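Local coordinates for protein thiamine pyrophosphokinase (Candida albicans, PDB 2G9Z) that transfers a pyrophosphoryl group from a nucleotide, normally ATP, to thiamine, making the cofactor thiamine pyrophosphate, at residues A[122-127]-A[157-162]; A[144-149]-A[175-180]. One frame throughout, in Å; residues are numbered along the deposited sequence.

Followed from the N terminus, the chain runs up strand 122-125, passes through helix 132-139, returns to the sheet as edge strand 144-147, and then enters helix 155-170. Contact 1 closes the loop from 122-127 to 157-162 by laying the start of that helix on strand 122-125. Contact 2 starts inside this loop, at 144-149, and closes beyond it, at 175-180, so the two loops cross rather than nest. Strands 122-125 and 144-147 are parallel neighbours bonded through their backbones, down to a probable hydrogen bond from Q148 N to G125 O. The lysine of contact 1, K158, reaches back to Q148 O, tying helix, sheet edge and metal site together.

Contact 1. Residues A[122-127]-A[157-162]; sequences YIVGDF and TKSIHC. With MG (magnesium ion), chain D; MG (magnesium ion), chain C; VNP (3-[(4-amino-2-methylpyrimidin-5-yl)methyl]-5-(2-{[hydroxy(phosphonoamino)phosphoryl]oxy}ethyl)-4-methyl-1,3-thiazol-3-I um), chain H.
Sulfur and aliphatic carbon carry the apolar part of this contact, in which C162 lies over Y122 and V124. The thiol SG sits above one face of the Y122 ring, 3.8 Å from the centroid and 23° from the normal, displaced toward the rim so that CG and CD1 are its nearest ring atoms. Its chi1 of 167° swings SG away from the backbone N of C162 and out to the ring. V124 spreads its two methyls along the helix: CG1 meets C162 SG at 4.0 Å, whereas CG2 packs against K158 CB and lies 3.5 Å from S159 OG. The S159 hydroxyl is hydrogen-bonded to D155 O, one turn earlier, and meets V124 by packing alone.

Segment 157-162 of helix 155-170 crosses strand 122-125, their axes 7.3 Å apart at closest approach and their N-to-C directions at 138°, a helix-on-sheet layer of the parallel α/β catalytic domain. As is common in such folds, the active site gathers at the C-terminal end of the parallel strands, and D126 follows directly on this one.

Metal coordination makes up the polar part. OD1 and OD2 of D126 each bind a different magnesium ion, both at 2.2 Å, and VNP O1B is shared by the same pair. VNP O2G and O1 also bind the ion on OD2, and a water the ion on OD1. D91, D128 and D155 complete the protein ligands of the ion on OD1.

K158 extends past G125, its CD packing on G125 CA, and brings NZ near D126 CB. Two carbonyls, Q148 O and S150 O, accept hydrogen bonds from NZ, which stays 4.6 Å from D126 OD2 without forming a salt bridge. With D155, K158 also lies at a third magnesium ion.

Contact 2. Residues A[144-149]-A[175-180]; sequences KIIRQS and NWFESI
The edge of the large mixed sheet is covered here by a turn-rich loop, in which strand 144-147 meets residues 175-180 between helices 155-170 and 185-195. Two successive beta turns, type I from N175 to E178 and type II from F177 to I180, shape the loop so that F177 and I180 both point at the strand. The contact is an apolar one, with no hydrogen bond between its segments.

F177 is the centre of it. K144 crosses the phenyl group at about a right angle, and its CB makes a CH-pi contact over one face, 3.9 Å from the centroid. The lysine runs on fully extended, carrying CD to 3.5 Å from F177 CE1 and its ammonium beyond the ring to a salt bridge with E174. On the strand's next residue, I145 O approaches F177 CE2 at 3.6 Å.

I146 fills the angle between the two aromatic residues. Its CG1 branch, extended at chi2 179°, delivers CD1 to 3.5 Å from F177 CB, with W176 CH2 on the indole as a further neighbour. The indole also carries F177 CB over one face, while its NE1 is hydrogen-bonded to Y122 OH on the neighbouring strand. L186 of helix 185-195 touches I146, W176 and I180, adding that helix to the same apolar cluster.

The other branch of I146 turns to the second beta turn, where the side chains of I146 and I180 cross at about a right angle, I146 CG2 resting 3.8 Å from I180 CD1.

Contact 1. Residues A[122-127]-A[157-162]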
loop_
_atom_site.group_PDB
_atom_site.type_symbol
_atom_site.label_atom_id
_atom_site.label_comp_id
_atom_site.label_asym_id
_atom_site.label_seq_id
_atom_site.Cartn_x
_atom_site.Cartn_y
_atom_site.Cartn_z
ATOM N N TYR A 122 18.852 -1.650 -19.118
ATOM C CA TYR A 122 19.646 -1.647 -17.894
ATOM C C TYR A 122 19.064 -2.583 -16.840
ATOM O O TYR A 122 17.851 -2.770 -16.761
ATOM C CB TYR A 122 19.685 -0.241 -17.276
ATOM C CG TYR A 122 20.287 0.857 -18.123
ATOM C CD1 TYR A 122 21.645 1.177 -18.031
ATOM C CD2 TYR A 122 19.490 1.612 -18.981
ATOM C CE1 TYR A 122 22.189 2.229 -18.767
ATOM C CE2 TYR A 122 20.023 2.663 -19.728
ATOM C CZ TYR A 122 21.372 2.965 -19.613
ATOM O OH TYR A 122 21.890 4.008 -20.340
ATOM N N ILE A 123 19.944 -3.164 -16.034
ATOM C CA ILE A 123 19.550 -4.024 -14.923
ATOM C C ILE A 123 20.379 -3.463 -13.776
ATOM O O ILE A 123 21.608 -3.526 -13.821
ATOM C CB ILE A 123 19.935 -5.494 -15.149
ATOM C CG1 ILE A 123 19.119 -6.079 -16.304
ATOM C CG2 ILE A 123 19.692 -6.286 -13.869
ATOM C CD1 ILE A 123 19.450 -7.529 -16.614
ATOM N N VAL A 124 19.723 -2.891 -12.768
ATOM C CA VAL A 124 20.453 -2.294 -11.657
ATOM C C VAL A 124 19.979 -2.672 -10.255
ATOM O O VAL A 124 18.858 -3.143 -10.072
ATOM C CB VAL A 124 20.481 -0.734 -11.793
ATOM C CG1 VAL A 124 19.821 -0.305 -13.102
ATOM C CG2 VAL A 124 19.820 -0.067 -10.605
ATOM N N GLY A 125 20.854 -2.460 -9.275
ATOM C CA GLY A 125 20.523 -2.765 -7.891
ATOM C C GLY A 125 21.670 -3.454 -7.181
ATOM O O GLY A 125 22.776 -3.535 -7.721
ATOM N N ASP A 126 21.428 -3.946 -5.970
ATOM C CA ASP A 126 22.483 -4.635 -5.234
ATOM C C ASP A 126 22.577 -6.108 -5.623
ATOM O O ASP A 126 23.472 -6.822 -5.178
ATOM C CB ASP A 126 22.269 -4.500 -3.726
ATOM C CG ASP A 126 20.875 -4.885 -3.303
ATOM O OD1 ASP A 126 20.106 -5.355 -4.161
ATOM O OD2 ASP A 126 20.560 -4.711 -2.113
ATOM N N PHE A 127 21.644 -6.544 -6.464
ATOM C CA PHE A 127 21.594 -7.909 -6.974
ATOM C C PHE A 127 21.496 -9.046 -5.965
ATOM O O PHE A 127 22.161 -10.074 -6.117
ATOM C CB PHE A 127 22.794 -8.161 -7.896
ATOM C CG PHE A 127 22.844 -7.246 -9.084
ATOM C CD1 PHE A 127 21.673 -6.775 -9.669
ATOM C CD2 PHE A 127 24.061 -6.867 -9.633
ATOM C CE1 PHE A 127 21.715 -5.940 -10.787
ATOM C CE2 PHE A 127 24.112 -6.034 -10.748
ATOM C CZ PHE A 127 22.935 -5.570 -11.324
ATOM N N THR A 157 15.175 3.276 -6.193
ATOM C CA THR A 157 15.867 4.554 -6.282
ATOM C C THR A 157 17.099 4.475 -7.176
ATOM O O THR A 157 17.334 5.362 -7.997
ATOM C CB THR A 157 16.265 5.051 -4.879
ATOM O OG1 THR A 157 15.079 5.227 -4.091
ATOM C CG2 THR A 157 16.996 6.383 -4.970
ATOM N N LYS A 158 17.887 3.416 -7.021
ATOM C CA LYS A 158 19.075 3.247 -7.851
ATOM C C LYS A 158 18.674 3.199 -9.318
ATOM O O LYS A 158 19.378 3.735 -10.174
ATOM C CB LYS A 158 19.824 1.970 -7.459
ATOM C CG LYS A 158 20.455 2.053 -6.072
ATOM C CD LYS A 158 20.863 0.687 -5.548
ATOM C CE LYS A 158 21.451 0.804 -4.149
ATOM N NZ LYS A 158 21.823 -0.507 -3.559
ATOM N N SER A 159 17.535 2.570 -9.608
ATOM C CA SER A 159 17.048 2.477 -10.984
ATOM C C SER A 159 16.608 3.838 -11.516
ATOM O O SER A 159 16.876 4.177 -12.673
ATOM C CB SER A 159 15.874 1.486 -11.081
ATOM O OG SER A 159 16.310 0.157 -10.859
ATOM N N ILE A 160 15.911 4.606 -10.681
ATOM C CA ILE A 160 15.458 5.931 -11.084
ATOM C C ILE A 160 16.676 6.790 -11.422
ATOM O O ILE A 160 16.694 7.496 -12.429
ATOM C CB ILE A 160 14.643 6.621 -9.958
ATOM C CG1 ILE A 160 13.295 5.915 -9.778
ATOM C CG2 ILE A 160 14.438 8.100 -10.290
ATOM C CD1 ILE A 160 12.377 5.998 -10.996
ATOM N N HIS A 161 17.693 6.728 -10.573
ATOM C CA HIS A 161 18.917 7.489 -10.798
ATOM C C HIS A 161 19.546 7.080 -12.123
ATOM O O HIS A 161 20.046 7.921 -12.874
ATOM C CB HIS A 161 19.899 7.250 -9.654
ATOM C CG HIS A 161 19.650 8.115 -8.460
ATOM N ND1 HIS A 161 20.090 7.787 -7.196
ATOM C CD2 HIS A 161 19.016 9.306 -8.341
ATOM C CE1 HIS A 161 19.736 8.737 -6.350
ATOM N NE2 HIS A 161 19.084 9.671 -7.019
ATOM N N CYS A 162 19.526 5.782 -12.402
ATOM C CA CYS A 162 20.073 5.274 -13.649
ATOM C C CYS A 162 19.283 5.861 -14.818
ATOM O O CYS A 162 19.856 6.234 -15.842
ATOM C CB CYS A 162 19.989 3.746 -13.679
ATOM S SG CYS A 162 20.290 3.018 -15.300
HETATM MG MG MG D . 18.790 -5.636 -1.114
HETATM MG MG MG C . 17.987 -6.070 -4.441
HETATM O O2G VNP H . 17.189 -5.701 0.215
HETATM P PG VNP H . 15.639 -5.635 -0.209
HETATM O O3G VNP H . 14.764 -5.680 0.984
HETATM O O1G VNP H . 15.391 -6.892 -1.182
HETATM N N3B VNP H . 15.408 -4.288 -1.089
HETATM P PB VNP H . 16.708 -3.829 -1.944
HETATM O O2B VNP H . 16.329 -2.697 -2.816
HETATM O O1B VNP H . 17.275 -5.031 -2.595
HETATM O O1 VNP H . 17.756 -3.319 -0.830
HETATM C C7 VNP H . 17.513 -2.227 0.064
HETATM C C12 VNP H . 18.885 -1.638 0.403
HETATM C C11 VNP H . 18.915 -0.507 1.435
HETATM C C10 VNP H . 18.833 -0.921 2.906
HETATM C CM4 VNP H . 19.384 -2.251 3.424
HETATM S S1 VNP H . 17.590 0.745 1.374
HETATM C C9 VNP H . 17.646 1.014 3.101
HETATM N N5 VNP H . 18.221 -0.033 3.696
HETATM C C7A VNP H . 18.116 -0.273 5.144
HETATM C C5A VNP H . 17.937 1.006 5.967
HETATM C C6A VNP H . 16.741 1.127 6.664
HETATM N N1A VNP H . 16.537 2.136 7.491
HETATM C C2A VNP H . 17.474 3.073 7.679
HETATM C CM2 VNP H . 17.219 4.212 8.669
HETATM N N3A VNP H . 18.640 3.005 7.019
HETATM C C4A VNP H . 18.892 1.998 6.170
HETATM N N4A VNP H . 20.053 1.973 5.525
HETATM O O HOH W 1 15.810 -6.942 -4.141
#

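Contact 2. Residues A[144-149]-A[175-180]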
loop_
_atom_site.group_PDB
_atom_site.type_symbol
_atom_site.label_atom_id
_atom_site.label_comp_id
_atom_site.label_asym_id
_atom_site.label_seq_id
_atom_site.Cartn_x
_atom_site.Cartn_y
_atom_site.Cartn_z
ATOM N N LYS A 144 22.764 -3.612 -19.960
ATOM C CA LYS A 144 23.789 -2.862 -19.245
ATOM C C LYS A 144 23.605 -3.120 -17.757
ATOM O O LYS A 144 22.583 -2.744 -17.174
ATOM C CB LYS A 144 23.658 -1.364 -19.530
ATOM C CG LYS A 144 23.777 -1.009 -21.006
ATOM C CD LYS A 144 23.638 0.485 -21.228
ATOM C CE LYS A 144 23.758 0.833 -22.702
ATOM N NZ LYS A 144 23.675 2.301 -22.926
ATOM N N ILE A 145 24.601 -3.755 -17.149
ATOM C CA ILE A 145 24.565 -4.098 -15.736
ATOM C C ILE A 145 25.176 -3.040 -14.828
ATOM O O ILE A 145 26.338 -2.669 -14.985
ATOM C CB ILE A 145 25.317 -5.413 -15.474
ATOM C CG1 ILE A 145 24.786 -6.512 -16.397
ATOM C CG2 ILE A 145 25.192 -5.801 -14.002
ATOM C CD1 ILE A 145 23.294 -6.743 -16.298
ATOM N N ILE A 146 24.395 -2.567 -13.863
ATOM C CA ILE A 146 24.891 -1.572 -12.926
ATOM C C ILE A 146 24.670 -2.056 -11.501
ATOM O O ILE A 146 23.597 -1.867 -10.933
ATOM C CB ILE A 146 24.184 -0.214 -13.113
ATOM C CG1 ILE A 146 24.334 0.259 -14.561
ATOM C CG2 ILE A 146 24.782 0.814 -12.166
ATOM C CD1 ILE A 146 23.647 1.586 -14.845
ATOM N N ARG A 147 25.686 -2.693 -10.929
ATOM C CA ARG A 147 25.591 -3.189 -9.566
ATOM C C ARG A 147 25.899 -2.083 -8.566
ATOM O O ARG A 147 26.881 -1.352 -8.709
ATOM C CB ARG A 147 26.552 -4.365 -9.354
ATOM C CG ARG A 147 26.428 -5.013 -7.979
ATOM C CD ARG A 147 26.945 -6.450 -7.986
ATOM N NE ARG A 147 26.652 -7.137 -6.727
ATOM C CZ ARG A 147 26.592 -8.459 -6.589
ATOM N NH1 ARG A 147 26.801 -9.250 -7.634
ATOM N NH2 ARG A 147 26.312 -8.990 -5.407
ATOM N N GLN A 148 25.044 -1.953 -7.559
ATOM C CA GLN A 148 25.215 -0.940 -6.523
ATOM C C GLN A 148 24.944 -1.597 -5.177
ATOM O O GLN A 148 23.804 -1.952 -4.870
ATOM C CB GLN A 148 24.236 0.211 -6.753
ATOM C CG GLN A 148 24.428 0.939 -8.070
ATOM C CD GLN A 148 25.648 1.849 -8.063
ATOM O OE1 GLN A 148 26.781 1.407 -8.280
ATOM N NE2 GLN A 148 25.421 3.126 -7.796
ATOM N N SER A 149 25.992 -1.757 -4.377
ATOM C CA SER A 149 25.868 -2.407 -3.082
ATOM C C SER A 149 25.437 -1.504 -1.930
ATOM O O SER A 149 25.269 -1.982 -0.813
ATOM C CB SER A 149 27.190 -3.080 -2.715
ATOM O OG SER A 149 28.189 -2.109 -2.457
ATOM N N ASN A 175 28.504 3.680 -22.664
ATOM C CA ASN A 175 29.017 2.987 -21.482
ATOM C C ASN A 175 29.320 3.944 -20.330
ATOM O O ASN A 175 30.233 3.714 -19.538
ATOM C CB ASN A 175 30.282 2.201 -21.841
ATOM C CG ASN A 175 31.475 3.101 -22.087
ATOM O OD1 ASN A 175 31.424 4.005 -22.919
ATOM N ND2 ASN A 175 32.561 2.855 -21.359
ATOM N N TRP A 176 28.541 5.013 -20.243
ATOM C CA TRP A 176 28.707 6.014 -19.198
ATOM C C TRP A 176 28.673 5.412 -17.794
ATOM O O TRP A 176 29.280 5.947 -16.865
ATOM C CB TRP A 176 27.590 7.049 -19.301
ATOM C CG TRP A 176 26.235 6.441 -19.081
ATOM C CD1 TRP A 176 25.416 5.889 -20.028
ATOM C CD2 TRP A 176 25.574 6.256 -17.822
ATOM N NE1 TRP A 176 24.288 5.370 -19.435
ATOM C CE2 TRP A 176 24.360 5.581 -18.082
ATOM C CE3 TRP A 176 25.892 6.594 -16.498
ATOM C CZ2 TRP A 176 23.460 5.235 -17.063
ATOM C CZ3 TRP A 176 24.996 6.248 -15.485
ATOM C CH2 TRP A 176 23.796 5.576 -15.776
ATOM N N PHE A 177 27.953 4.301 -17.652
ATOM C CA PHE A 177 27.775 3.623 -16.368
ATOM C C PHE A 177 28.947 2.785 -15.890
ATOM O O PHE A 177 29.034 2.455 -14.705
ATOM C CB PHE A 177 26.562 2.708 -16.435
ATOM C CG PHE A 177 26.720 1.581 -17.411
ATOM C CD1 PHE A 177 26.551 1.796 -18.773
ATOM C CD2 PHE A 177 27.064 0.308 -16.968
ATOM C CE1 PHE A 177 26.720 0.758 -19.684
ATOM C CE2 PHE A 177 27.236 -0.736 -17.872
ATOM C CZ PHE A 177 27.063 -0.509 -19.234
ATOM N N GLU A 178 29.834 2.413 -16.802
ATOM C CA GLU A 178 30.966 1.587 -16.415
ATOM C C GLU A 178 31.980 2.391 -15.616
ATOM O O GLU A 178 32.118 3.600 -15.797
ATOM C CB GLU A 178 31.618 0.966 -17.656
ATOM C CG GLU A 178 30.617 0.258 -18.565
ATOM C CD GLU A 178 31.273 -0.694 -19.548
ATOM O OE1 GLU A 178 32.260 -0.292 -20.199
ATOM O OE2 GLU A 178 30.793 -1.843 -19.671
ATOM N N SER A 179 32.666 1.710 -14.708
ATOM C CA SER A 179 33.676 2.339 -13.870
ATOM C C SER A 179 33.145 3.318 -12.828
ATOM O O SER A 179 33.919 4.078 -12.249
ATOM C CB SER A 179 34.728 3.033 -14.742
ATOM O OG SER A 179 35.574 2.077 -15.357
ATOM N N ILE A 180 31.835 3.312 -12.588
ATOM C CA ILE A 180 31.274 4.196 -11.571
ATOM C C ILE A 180 31.500 3.488 -10.246
ATOM O O ILE A 180 31.761 2.286 -10.223
ATOM C CB ILE A 180 29.760 4.424 -11.749
ATOM C CG1 ILE A 180 28.995 3.127 -11.479
ATOM C CG2 ILE A 180 29.477 4.933 -13.148
ATOM C CD1 ILE A 180 27.500 3.329 -11.331
#